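PHD finger protein 3 (PDB 6IC9) reads the phosphorylated C-terminal domain of RNA polymerase II through its SPOC domain and thereby regulates neuronal gene expression. Local coordinates at residues Tyr32-Gly36 / Pro134-Leu140; Thr72-Val78 / Gly150-Lys156. All blocks are in the same frame, centred on the assembly; numbering follows the deposited sequence.

Contact 1: Tyr32-Gly36 / Pro134-Leu140; sequences YPVSG and PFDGPGL
Val-34 and Ser-35 meet the loop 134-140 at the point where strand 25-35 of the SPOC domain ends in a classic beta bulge, both residues lying opposite Val-77 of the next strand. Ser-35 uses both atoms of its side chain on the loop. Its CB lies obliquely against the Phe-135 ring, 3.6 Å from CD1; beyond it OG, anti to the backbone N (chi1 -170°), reaches the main chain of the loop and accepts a hydrogen bond from Asp-136 N at 2.8 Å. The same loop residue accepts in turn, Gly-36 N donating to Asp-136 O from 39° outside the carbonyl plane, so that Asp-136 is gripped at both ends of its backbone.

Val-34 is split between two apolar partners. CG1 sits above the centre of the Phe-135 ring, 3.8 Å from its centroid, in a CH-pi contact, while CG2 touches Leu-140 CD2. Replacing Phe-135 with an alanine would probably leave Val-34 CG1 without the ring face it packs on and Ser-35 CB without the ring carbon CD1 beside it. Gly-137 brings the loop close to the strand, its CA 4.4 Å from Ser-35 CA; a side chain there would point at the strand and run into Val-34 O. Pro-138 follows, its ring carbon CG leaning on Pro-33 O, and Gly-139 N then bonds to a lone pair of Val-34 O at 2.9 Å. One residue further back on the strand, a water bridges Pro-33 O and Gly-139 O, donating to both at 2.8 Å.

Contact 2: Thr72-Val78 / Gly150-Lys156; sequences TKEICVV and GLIIRQK
Residues Lys-73 to Val-78 and Gly-150 to Gln-155 form an antiparallel strand pair within the mixed sheet of the SPOC domain, the N-to-C directions of the two short strand segments being 154° apart. Six backbone hydrogen bonds of 2.8–2.9 Å join Glu-74 with Arg-154, Cys-76 with Ile-152 and Val-78 with Gly-150, two in each pair.

On one face, Ile-75 and Val-77 lie with Leu-151, whose CD1 is 3.5 Å from Ile-75 CG2. The other face carries Cys-76, its SG 4.2 Å from Ile-152 CB and beside the aliphatic part of Arg-154, and also Val-78, whose CG2 meets Ile-152 CD1. Past them, Arg-154 extends to a salt bridge with Asp-44.

At the other end of the pair the side chains of Lys-73 and Gln-155 run side by side, pointing the same way. Bent at chi2 and again at chi4 (-79°), the Lys-73 chain brings NZ back over Thr-72 O, 3.1 Å away and well above the carbonyl plane; NZ also bonds to a modified side chain of the bound peptide. Gln-155 packs on a modified side chain of the peptide too, while Thr-72 OG1 bonds to the peptide backbone. Nearby, the Lys-156 side chain crosses that of Glu-74 at about a right angle, CG to CG 3.4 Å.

Helix 57-70 lies over the face with Ile-75 and Leu-151, and Leu-41 of helix 41-44 touches Cys-76, Val-78, Ile-152 and Arg-154 on the other; strands 25-35 and 114-122 flank the pair.

Overall arrangement
Contacts 1 and 2 lie about 12 Å apart, centre to centre, and both build on the same mixed sheet of the SPOC domain, where strand 25-35 pairs with strand 73-82 and this in turn with strand 147-155. Along the chain their segments alternate: 32-36, 72-78, 134-140, 150-156. They touch directly through the bulge, where Val-77 of contact 2 is bonded by backbone to Val-34 and Ser-35 of contact 1. Contact 2 is buried and makes the inner strand pairing, reaching the bound phosphopeptide at one end; contact 1 lies at the surface and fastens the long loop before strand 147-155 onto the sheet.

Contact 1: Tyr32-Gly36 / Pro134-Leu140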
loop_
_atom_site.group_PDB
_atom_site.type_symbol
_atom_site.label_atom_id
_atom_site.label_comp_id
_atom_site.label_asym_id
_atom_site.label_seq_id
_atom_site.Cartn_x
_atom_site.Cartn_y
_atom_site.Cartn_z
ATOM N N TYR A 32 2.417 -8.970 4.293
ATOM C CA TYR A 32 2.421 -10.278 3.663
ATOM C C TYR A 32 2.244 -10.104 2.168
ATOM O O TYR A 32 1.475 -9.237 1.734
ATOM C CB TYR A 32 1.280 -11.162 4.169
ATOM C CG TYR A 32 1.472 -11.454 5.667
ATOM C CD1 TYR A 32 1.013 -10.577 6.623
ATOM C CD2 TYR A 32 2.198 -12.587 6.092
ATOM C CE1 TYR A 32 1.230 -10.829 7.997
ATOM C CE2 TYR A 32 2.418 -12.835 7.439
ATOM C CZ TYR A 32 1.927 -11.967 8.376
ATOM O OH TYR A 32 2.154 -12.221 9.703
ATOM N N PRO A 33 2.863 -10.968 1.374
ATOM C CA PRO A 33 2.722 -10.850 -0.092
ATOM C C PRO A 33 1.324 -11.153 -0.567
ATOM O O PRO A 33 0.606 -11.999 -0.020
ATOM C CB PRO A 33 3.728 -11.882 -0.639
ATOM C CG PRO A 33 4.101 -12.709 0.488
ATOM C CD PRO A 33 3.946 -11.898 1.740
ATOM N N VAL A 34 0.915 -10.404 -1.586
ATOM C CA VAL A 34 -0.359 -10.597 -2.242
ATOM C C VAL A 34 -0.150 -10.860 -3.730
ATOM O O VAL A 34 -0.650 -11.847 -4.277
ATOM C CB VAL A 34 -1.292 -9.373 -2.040
ATOM C CG1 VAL A 34 -2.531 -9.607 -2.824
ATOM C CG2 VAL A 34 -1.681 -9.165 -0.528
ATOM N N SER A 35 0.617 -10.000 -4.389
ATOM C CA SER A 35 0.794 -10.106 -5.841
ATOM C C SER A 35 2.159 -9.570 -6.204
ATOM O O SER A 35 2.648 -8.618 -5.587
ATOM C CB SER A 35 -0.285 -9.305 -6.592
ATOM O OG SER A 35 -0.231 -9.608 -7.980
ATOM N N GLY A 36 2.771 -10.151 -7.238
ATOM C CA GLY A 36 4.095 -9.718 -7.641
ATOM C C GLY A 36 5.181 -10.238 -6.719
ATOM O O GLY A 36 4.929 -10.841 -5.671
ATOM N N PRO A 134 -5.365 -9.923 -12.544
ATOM C CA PRO A 134 -5.341 -11.046 -11.605
ATOM C C PRO A 134 -4.150 -10.919 -10.657
ATOM O O PRO A 134 -3.158 -10.305 -11.022
ATOM C CB PRO A 134 -5.217 -12.255 -12.531
ATOM C CG PRO A 134 -4.342 -11.714 -13.684
ATOM C CD PRO A 134 -4.709 -10.250 -13.829
ATOM N N PHE A 135 -4.260 -11.465 -9.451
ATOM C CA PHE A 135 -3.123 -11.475 -8.539
ATOM C C PHE A 135 -2.134 -12.525 -9.017
ATOM O O PHE A 135 -2.520 -13.649 -9.347
ATOM C CB PHE A 135 -3.574 -11.803 -7.117
ATOM C CG PHE A 135 -4.279 -10.695 -6.431
ATOM C CD1 PHE A 135 -3.843 -9.386 -6.568
ATOM C CD2 PHE A 135 -5.360 -10.961 -5.615
ATOM C CE1 PHE A 135 -4.465 -8.358 -5.897
ATOM C CE2 PHE A 135 -5.990 -9.939 -4.939
ATOM C CZ PHE A 135 -5.532 -8.630 -5.074
ATOM N N ASP A 136 -0.866 -12.152 -9.089
ATOM C CA ASP A 136 0.214 -13.081 -9.408
ATOM C C ASP A 136 0.947 -13.369 -8.099
ATOM O O ASP A 136 1.993 -12.803 -7.817
ATOM C CB ASP A 136 1.126 -12.452 -10.456
ATOM C CG ASP A 136 2.471 -13.135 -10.567
ATOM O OD1 ASP A 136 2.567 -14.364 -10.338
ATOM O OD2 ASP A 136 3.451 -12.413 -10.852
ATOM N N GLY A 137 0.373 -14.264 -7.287
ATOM C CA GLY A 137 0.882 -14.513 -5.954
ATOM C C GLY A 137 -0.209 -15.140 -5.117
ATOM O O GLY A 137 -1.211 -15.613 -5.654
ATOM N N PRO A 138 -0.045 -15.151 -3.789
ATOM C CA PRO A 138 -1.043 -15.809 -2.918
ATOM C C PRO A 138 -2.409 -15.189 -2.993
ATOM O O PRO A 138 -3.391 -15.818 -2.581
ATOM C CB PRO A 138 -0.460 -15.609 -1.510
ATOM C CG PRO A 138 0.971 -15.384 -1.720
ATOM C CD PRO A 138 1.152 -14.735 -3.045
ATOM N N GLY A 139 -2.510 -13.943 -3.434
ATOM C CA GLY A 139 -3.805 -13.328 -3.552
ATOM C C GLY A 139 -4.410 -13.026 -2.188
ATOM O O GLY A 139 -3.718 -12.939 -1.164
ATOM N N LEU A 140 -5.724 -12.850 -2.193
ATOM C CA LEU A 140 -6.492 -12.624 -0.969
ATOM C C LEU A 140 -7.574 -13.678 -0.815
ATOM O O LEU A 140 -8.148 -14.141 -1.804
ATOM C CB LEU A 140 -7.164 -11.251 -1.000
ATOM C CG LEU A 140 -6.195 -10.079 -1.158
ATOM C CD1 LEU A 140 -6.992 -8.812 -1.529
ATOM C CD2 LEU A 140 -5.360 -9.862 0.178
HETATM O O HOH W 1 -1.944 -12.658 0.993
#

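Contact 2: Thr72-Val78 / Gly150-Lys156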
loop_
_atom_site.group_PDB
_atom_site.type_symbol
_atom_site.label_atom_id
_atom_site.label_comp_id
_atom_site.label_asym_id
_atom_site.label_seq_id
_atom_site.Cartn_x
_atom_site.Cartn_y
_atom_site.Cartn_z
ATOM N N THR A 72 9.397 -0.319 -17.354
ATOM C CA THR A 72 10.591 -0.023 -16.558
ATOM C C THR A 72 10.432 -0.279 -15.057
ATOM O O THR A 72 11.334 0.045 -14.291
ATOM C CB THR A 72 11.022 1.433 -16.768
ATOM O OG1 THR A 72 9.963 2.312 -16.340
ATOM C CG2 THR A 72 11.333 1.710 -18.277
ATOM N N LYS A 73 9.317 -0.825 -14.602
ATOM C CA LYS A 73 9.131 -0.940 -13.153
ATOM C C LYS A 73 8.473 -2.271 -12.829
ATOM O O LYS A 73 7.882 -2.930 -13.689
ATOM C CB LYS A 73 8.288 0.212 -12.584
ATOM C CG LYS A 73 8.781 1.662 -12.983
ATOM C CD LYS A 73 10.016 2.103 -12.208
ATOM C CE LYS A 73 10.584 3.414 -12.802
ATOM N NZ LYS A 73 11.388 3.155 -14.031
ATOM N N GLU A 74 8.574 -2.651 -11.565
ATOM C CA GLU A 74 7.928 -3.840 -11.033
ATOM C C GLU A 74 6.874 -3.384 -10.038
ATOM O O GLU A 74 7.152 -2.524 -9.186
ATOM C CB GLU A 74 8.929 -4.751 -10.323
ATOM C CG GLU A 74 10.079 -5.268 -11.183
ATOM C CD GLU A 74 9.683 -6.452 -12.062
ATOM O OE1 GLU A 74 10.593 -7.170 -12.537
ATOM O OE2 GLU A 74 8.467 -6.663 -12.283
ATOM N N ILE A 75 5.685 -3.951 -10.153
ATOM C CA ILE A 75 4.564 -3.627 -9.289
ATOM C C ILE A 75 4.359 -4.808 -8.360
ATOM O O ILE A 75 4.256 -5.949 -8.818
ATOM C CB ILE A 75 3.284 -3.333 -10.080
ATOM C CG1 ILE A 75 3.451 -2.084 -10.949
ATOM C CG2 ILE A 75 2.142 -3.102 -9.082
ATOM C CD1 ILE A 75 2.388 -1.989 -11.926
ATOM N N CYS A 76 4.318 -4.552 -7.063
ATOM C CA CYS A 76 3.838 -5.617 -6.199
ATOM C C CYS A 76 2.843 -5.080 -5.178
ATOM O O CYS A 76 2.694 -3.879 -4.959
ATOM C CB CYS A 76 4.977 -6.389 -5.566
ATOM S SG CYS A 76 5.759 -5.657 -4.169
ATOM N N VAL A 77 2.084 -6.001 -4.632
ATOM C CA VAL A 77 0.958 -5.665 -3.781
ATOM C C VAL A 77 1.179 -6.470 -2.516
ATOM O O VAL A 77 1.482 -7.668 -2.603
ATOM C CB VAL A 77 -0.400 -6.023 -4.432
ATOM C CG1 VAL A 77 -1.492 -5.664 -3.413
ATOM C CG2 VAL A 77 -0.625 -5.231 -5.780
ATOM N N VAL A 78 1.154 -5.802 -1.355
ATOM C CA VAL A 78 1.241 -6.494 -0.073
ATOM C C VAL A 78 -0.031 -6.211 0.708
ATOM O O VAL A 78 -0.820 -5.314 0.369
ATOM C CB VAL A 78 2.467 -6.082 0.769
ATOM C CG1 VAL A 78 3.756 -6.429 0.030
ATOM C CG2 VAL A 78 2.429 -4.534 1.141
ATOM N N GLY A 150 -0.817 -2.407 0.415
ATOM C CA GLY A 150 0.224 -1.539 -0.097
ATOM C C GLY A 150 0.466 -1.878 -1.563
ATOM O O GLY A 150 0.755 -3.023 -1.901
ATOM N N LEU A 151 0.383 -0.865 -2.407
ATOM C CA LEU A 151 0.730 -0.968 -3.834
ATOM C C LEU A 151 2.096 -0.350 -3.983
ATOM O O LEU A 151 2.246 0.850 -3.769
ATOM C CB LEU A 151 -0.322 -0.217 -4.662
ATOM C CG LEU A 151 0.017 -0.004 -6.125
ATOM C CD1 LEU A 151 0.147 -1.351 -6.737
ATOM C CD2 LEU A 151 -1.167 0.800 -6.756
ATOM N N ILE A 152 3.104 -1.159 -4.335
ATOM C CA ILE A 152 4.490 -0.720 -4.310
ATOM C C ILE A 152 5.055 -0.749 -5.733
ATOM O O ILE A 152 5.071 -1.806 -6.387
ATOM C CB ILE A 152 5.336 -1.602 -3.365
ATOM C CG1 ILE A 152 4.596 -1.720 -2.011
ATOM C CG2 ILE A 152 6.721 -1.010 -3.165
ATOM C CD1 ILE A 152 5.263 -2.731 -1.079
ATOM N N ILE A 153 5.497 0.409 -6.207
ATOM C CA ILE A 153 6.174 0.555 -7.499
ATOM C C ILE A 153 7.676 0.569 -7.251
ATOM O O ILE A 153 8.189 1.499 -6.621
ATOM C CB ILE A 153 5.758 1.858 -8.204
ATOM C CG1 ILE A 153 4.240 2.054 -8.125
ATOM C CG2 ILE A 153 6.311 1.892 -9.661
ATOM C CD1 ILE A 153 3.457 0.889 -8.730
ATOM N N ARG A 154 8.397 -0.429 -7.773
ATOM C CA ARG A 154 9.845 -0.508 -7.594
ATOM C C ARG A 154 10.601 -0.405 -8.926
ATOM O O ARG A 154 10.090 -0.739 -9.994
ATOM C CB ARG A 154 10.196 -1.813 -6.888
ATOM C CG ARG A 154 9.144 -2.100 -5.769
ATOM C CD ARG A 154 9.024 -3.579 -5.389
ATOM N NE ARG A 154 10.183 -3.872 -4.593
ATOM C CZ ARG A 154 10.570 -5.071 -4.170
ATOM N NH1 ARG A 154 9.896 -6.184 -4.451
ATOM N NH2 ARG A 154 11.659 -5.121 -3.435
ATOM N N GLN A 155 11.829 0.059 -8.841
ATOM C CA GLN A 155 12.686 0.104 -10.013
ATOM C C GLN A 155 13.106 -1.313 -10.379
ATOM O O GLN A 155 13.167 -2.208 -9.528
ATOM C CB GLN A 155 13.914 0.984 -9.748
ATOM C CG GLN A 155 13.641 2.253 -8.908
ATOM C CD GLN A 155 13.057 3.450 -9.703
ATOM O OE1 GLN A 155 12.816 3.367 -10.915
ATOM N NE2 GLN A 155 12.840 4.574 -9.003
ATOM N N LYS A 156 13.297 -1.532 -11.673
ATOM C CA LYS A 156 13.835 -2.781 -12.182
ATOM C C LYS A 156 15.347 -2.681 -12.304
ATOM O O LYS A 156 15.940 -1.597 -12.283
ATOM C CB LYS A 156 13.244 -3.117 -13.544
ATOM C CG LYS A 156 11.796 -3.463 -13.495
ATOM C CD LYS A 156 11.447 -4.410 -14.609
ATOM C CE LYS A 156 11.743 -3.777 -15.912
ATOM N NZ LYS A 156 10.610 -4.116 -16.828
#